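Local atomic coordinates of competence damage-inducible protein A (Klebsiella pneumoniae subsp. pneumoniae MGH 78578, PDB entry 5V01), a protein that is of unknown function but belongs to the CinA family, some of whose members deamidate nicotinamide mononucleotide. Residues G98-A101 with I107-A110; R29-T34 with W133-Q138. One frame throughout, in Å; residues are numbered along the deposited sequence.

Interaction 1 (G98-A101 with I107-A110); sequences GILA and IAIA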
loop_
_atom_site.group_PDB
_atom_site.type_symbol
_atom_site.label_atom_id
_atom_site.label_comp_id
_atom_site.label_asym_id
_atom_site.label_seq_id
_atom_site.Cartn_x
_atom_site.Cartn_y
_atom_site.Cartn_z
ATOM N N GLY A 98 9.621 7.526 9.875
ATOM C CA GLY A 98 9.817 6.096 9.906
ATOM C C GLY A 98 9.908 5.490 8.523
ATOM O O GLY A 98 10.782 4.661 8.262
ATOM N N ILE A 99 9.030 5.917 7.618
ATOM C CA ILE A 99 9.074 5.367 6.251
ATOM C C ILE A 99 10.234 5.908 5.436
ATOM O O ILE A 99 10.843 5.170 4.648
ATOM C CB ILE A 99 7.705 5.511 5.559
ATOM C CG1 ILE A 99 7.610 4.611 4.311
ATOM C CG2 ILE A 99 7.388 6.949 5.173
ATOM C CD1 ILE A 99 7.865 3.137 4.520
ATOM N N LEU A 100 10.608 7.175 5.666
ATOM C CA LEU A 100 11.785 7.718 4.978
ATOM C C LEU A 100 13.008 6.856 5.317
ATOM O O LEU A 100 13.774 6.502 4.419
ATOM C CB LEU A 100 12.033 9.173 5.379
ATOM C CG LEU A 100 13.046 9.943 4.551
ATOM C CD1 LEU A 100 12.424 10.400 3.248
ATOM C CD2 LEU A 100 13.564 11.146 5.337
ATOM N N ALA A 101 13.177 6.529 6.609
ATOM C CA ALA A 101 14.301 5.717 7.079
ATOM C C ALA A 101 14.243 4.293 6.516
ATOM O O ALA A 101 15.255 3.782 6.040
ATOM C CB ALA A 101 14.340 5.686 8.596
ATOM N N ILE A 107 12.110 11.558 -0.345
ATOM C CA ILE A 107 10.849 12.177 0.026
ATOM C C ILE A 107 9.901 11.118 0.554
ATOM O O ILE A 107 9.773 10.055 -0.051
ATOM C CB ILE A 107 10.184 12.907 -1.161
ATOM C CG1 ILE A 107 11.109 14.028 -1.676
ATOM C CG2 ILE A 107 8.820 13.470 -0.769
ATOM C CD1 ILE A 107 10.874 14.417 -3.112
ATOM N N ALA A 108 9.238 11.421 1.665
ATOM C CA ALA A 108 8.207 10.552 2.251
ATOM C C ALA A 108 6.916 11.349 2.396
ATOM O O ALA A 108 6.925 12.504 2.819
ATOM C CB ALA A 108 8.652 10.007 3.614
ATOM N N ILE A 109 5.812 10.731 2.024
ATOM C CA ILE A 109 4.478 11.236 2.337
ATOM C C ILE A 109 3.836 10.304 3.328
ATOM O O ILE A 109 3.838 9.082 3.110
ATOM C CB ILE A 109 3.596 11.374 1.098
ATOM C CG1 ILE A 109 4.247 12.322 0.096
ATOM C CG2 ILE A 109 2.214 11.831 1.499
ATOM C CD1 ILE A 109 3.543 12.436 -1.224
ATOM N N ALA A 110 3.293 10.880 4.402
ATOM C CA ALA A 110 2.410 10.154 5.316
ATOM C C ALA A 110 1.044 10.804 5.330
ATOM O O ALA A 110 0.951 12.016 5.296
ATOM C CB ALA A 110 2.986 10.091 6.724
#
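The methyl of A108 packs between I99 and L100, where helix 89-103 lies on strand 107-113, the last helix and strand of the beta-alpha-beta crossover that runs from strand 58-64 past strand 33-37 in this alpha/beta sheet. A108 CB is 3.7 Å from I99 CG2 and 3.8 Å from L100 CD1, so two consecutive helix residues flank one small strand side chain. No hydrogen bond crosses the contact; its side-chain pairs are all apolar. In I99 the longer branch stands opposite the backbone N (chi1 -164°), which turns CG2 down onto A108 while CG1 leads off toward strand 33-37, where I99 touches T34 and A36. The small methyl is consistent with the close approach of helix and sheet: the CA atoms of L100 and A108 are 5.3 Å apart. I107 and I109 point to the other face, where I107 meets L165 and L169 and I109 meets L165 of helix 150-169; the sheet is thus covered by helices on both sides. L100 also touches N134 of strand 128-135, so its side chain reaches across two strands. Its CD1 ends against the peptide that joins I107 to A108, 3.8 Å from I107 C and 3.7 Å from A108 N.

Interaction 2 (R29-T34 with W133-Q138); sequences RGWRLT and WNFRGQ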
loop_
_atom_site.group_PDB
_atom_site.type_symbol
_atom_site.label_atom_id
_atom_site.label_comp_id
_atom_site.label_asym_id
_atom_site.label_seq_id
_atom_site.Cartn_x
_atom_site.Cartn_y
_atom_site.Cartn_z
ATOM N N ARG A 29 15.234 14.826 -11.194
ATOM C CA ARG A 29 16.142 15.176 -10.089
ATOM C C ARG A 29 16.896 13.992 -9.511
ATOM O O ARG A 29 17.775 14.183 -8.685
ATOM C CB ARG A 29 15.351 15.861 -8.978
ATOM C CG ARG A 29 14.853 17.206 -9.431
ATOM C CD ARG A 29 13.857 17.796 -8.480
ATOM N NE ARG A 29 13.453 19.129 -8.930
ATOM C CZ ARG A 29 12.655 19.378 -9.972
ATOM N NH1 ARG A 29 12.127 18.391 -10.720
ATOM N NH2 ARG A 29 12.372 20.626 -10.270
ATOM N N GLY A 30 16.542 12.777 -9.927
ATOM C CA GLY A 30 17.115 11.562 -9.385
ATOM C C GLY A 30 16.656 11.340 -7.966
ATOM O O GLY A 30 17.399 10.786 -7.163
ATOM N N TRP A 31 15.419 11.758 -7.662
ATOM C CA TRP A 31 14.845 11.577 -6.314
ATOM C C TRP A 31 13.880 10.410 -6.267
ATOM O O TRP A 31 13.217 10.092 -7.249
ATOM C CB TRP A 31 14.131 12.837 -5.840
ATOM C CG TRP A 31 15.027 14.038 -5.635
ATOM C CD1 TRP A 31 16.371 14.054 -5.584
ATOM C CD2 TRP A 31 14.596 15.393 -5.454
ATOM N NE1 TRP A 31 16.824 15.344 -5.391
ATOM C CE2 TRP A 31 15.746 16.180 -5.295
ATOM C CE3 TRP A 31 13.344 16.010 -5.394
ATOM C CZ2 TRP A 31 15.688 17.560 -5.100
ATOM C CZ3 TRP A 31 13.284 17.378 -5.195
ATOM C CH2 TRP A 31 14.449 18.135 -5.046
ATOM N N ARG A 32 13.792 9.804 -5.087
ATOM C CA ARG A 32 12.918 8.674 -4.852
ATOM C C ARG A 32 11.944 9.005 -3.739
ATOM O O ARG A 32 12.292 9.660 -2.750
ATOM C CB ARG A 32 13.729 7.422 -4.517
ATOM C CG ARG A 32 14.639 7.041 -5.660
ATOM C CD ARG A 32 15.303 5.702 -5.451
ATOM N NE ARG A 32 14.367 4.599 -5.635
ATOM C CZ ARG A 32 13.934 4.137 -6.811
ATOM N NH1 ARG A 32 14.336 4.670 -7.971
ATOM N NH2 ARG A 32 13.092 3.105 -6.834
ATOM N N LEU A 33 10.722 8.545 -3.934
ATOM C CA LEU A 33 9.577 8.800 -3.069
ATOM C C LEU A 33 9.184 7.505 -2.357
ATOM O O LEU A 33 9.279 6.424 -2.942
ATOM C CB LEU A 33 8.420 9.249 -3.965
ATOM C CG LEU A 33 7.055 9.483 -3.335
ATOM C CD1 LEU A 33 7.069 10.642 -2.333
ATOM C CD2 LEU A 33 6.039 9.746 -4.448
ATOM N N THR A 34 8.661 7.633 -1.140
ATOM C CA THR A 34 8.085 6.513 -0.376
ATOM C C THR A 34 6.834 7.027 0.331
ATOM O O THR A 34 6.654 8.240 0.510
ATOM C CB THR A 34 9.096 5.944 0.611
ATOM O OG1 THR A 34 8.591 4.761 1.177
ATOM C CG2 THR A 34 9.430 6.893 1.712
ATOM N N TRP A 133 4.723 15.882 4.311
ATOM C CA TRP A 133 5.646 15.720 3.199
ATOM C C TRP A 133 7.020 15.997 3.788
ATOM O O TRP A 133 7.270 17.104 4.303
ATOM C CB TRP A 133 5.340 16.681 2.037
ATOM C CG TRP A 133 3.982 16.592 1.481
ATOM C CD1 TRP A 133 3.606 15.948 0.302
ATOM C CD2 TRP A 133 2.797 17.213 1.981
ATOM N NE1 TRP A 133 2.275 16.124 0.085
ATOM C CE2 TRP A 133 1.745 16.883 1.093
ATOM C CE3 TRP A 133 2.517 18.053 3.073
ATOM C CZ2 TRP A 133 0.437 17.338 1.279
ATOM C CZ3 TRP A 133 1.224 18.496 3.248
ATOM C CH2 TRP A 133 0.204 18.156 2.357
ATOM N N ASN A 134 7.884 14.995 3.766
ATOM C CA ASN A 134 9.182 15.006 4.406
ATOM C C ASN A 134 10.235 14.907 3.303
ATOM O O ASN A 134 10.350 13.877 2.661
ATOM C CB ASN A 134 9.230 13.877 5.432
ATOM C CG ASN A 134 10.552 13.743 6.142
ATOM O OD1 ASN A 134 11.580 14.244 5.695
ATOM N ND2 ASN A 134 10.530 13.002 7.248
ATOM N N PHE A 135 10.962 16.005 3.059
ATOM C CA PHE A 135 12.021 16.060 2.062
ATOM C C PHE A 135 13.338 16.000 2.830
ATOM O O PHE A 135 13.753 16.991 3.432
ATOM C CB PHE A 135 11.913 17.362 1.227
ATOM C CG PHE A 135 13.047 17.575 0.257
ATOM C CD1 PHE A 135 13.404 16.633 -0.680
ATOM C CD2 PHE A 135 13.719 18.778 0.256
ATOM C CE1 PHE A 135 14.451 16.843 -1.570
ATOM C CE2 PHE A 135 14.767 19.008 -0.626
ATOM C CZ PHE A 135 15.157 18.024 -1.516
ATOM N N ARG A 136 13.983 14.840 2.818
ATOM C CA ARG A 136 15.304 14.640 3.421
ATOM C C ARG A 136 15.392 15.111 4.877
ATOM O O ARG A 136 16.430 15.606 5.305
ATOM C CB ARG A 136 16.376 15.317 2.545
ATOM C CG ARG A 136 16.473 14.698 1.163
ATOM C CD ARG A 136 17.526 15.321 0.263
ATOM N NE ARG A 136 17.841 14.432 -0.855
ATOM C CZ ARG A 136 18.542 14.772 -1.938
ATOM N NH1 ARG A 136 19.015 16.007 -2.090
ATOM N NH2 ARG A 136 18.780 13.865 -2.884
ATOM N N GLY A 137 14.299 14.954 5.630
ATOM C CA GLY A 137 14.172 15.572 6.969
ATOM C C GLY A 137 13.305 16.837 7.060
ATOM O O GLY A 137 12.729 17.108 8.117
ATOM N N GLN A 138 13.251 17.653 6.010
ATOM C CA GLN A 138 12.506 18.917 6.119
ATOM C C GLN A 138 11.034 18.482 5.951
ATOM O O GLN A 138 10.663 18.059 4.873
ATOM C CB GLN A 138 12.975 19.964 5.075
ATOM C CG GLN A 138 13.304 21.359 5.634
ATOM C CD GLN A 138 14.511 21.369 6.577
ATOM O OE1 GLN A 138 15.500 20.665 6.358
ATOM N NE2 GLN A 138 14.433 22.172 7.629
HETATM O O HOH W 1 19.607 16.406 -4.924
#
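With CG opposite its own carbonyl carbon (chi1 -65°), W31 swings its indole toward the hairpin at 133-138, while F135, whose CG stands opposite the backbone N (chi1 174°), brings its CE1 and CZ over one indole face. F135 CE1 lies 3.6 Å above that plane, toward the rim, and W31 CH2 is 3.6 Å from F135 CZ. The ring planes meet obliquely, at 46°. R29 CB covers the opposite indole face, 3.6 Å above its centre, at the end of helix 15-29, which G30 closes in a Schellman motif.

R136 arrives with its chain extended from CG to NE, its CG passing over the F135 ring. The guanidinium is steeply tilted to the indole: W31 NE1 lies over its face, 3.5 Å from R136 NH2. A water in the indole plane joins the two, accepting from W31 NE1 at 3.0 Å and from R136 NH1 at 2.9 Å.

F135 to Q138 form a type I' turn, closed by backbone bonds in both directions between its end residues. An Asx motif braces it: G137 N donates to N134 OD1 at 2.8 Å, in the carbonyl plane. R136 NH2 also forms a salt bridge with D106 OD1, while D106 OD2 accepts from R32 N, and F135 stacks on W172 near the C terminus.

The chemistry thus changes across one indole: its carbocycle lies in apolar packing while its N-H is satisfied by water beside an exposed arginine. D106 probably offsets the arginine charge and helps hold the guanidinium beside the indole.

In the fold
From the N terminus, helix 15-29 runs into 29-34, the first half of interaction 2, and on into strand 33-37. The chain then makes strand 58-64 and the helices up to 89-103, which turns through 104-106 into strand 107-113; interaction 1 closes that short loop. Strand 128-135 and its hairpin follow, and interaction 2 closes a loop of 98 residues in which interaction 1 is nested. Strand 107-113 lies between strands 33-37 and 128-135, so the contacts meet within one sheet: I107 O is 2.9 Å from T34 N and A108 O is 2.8 Å from N134 N, both probable hydrogen bonds. Interaction 1 ties helix to sheet; interaction 2 joins the lead-in to strand 33-37 to the end of strand 128-135 and its turn.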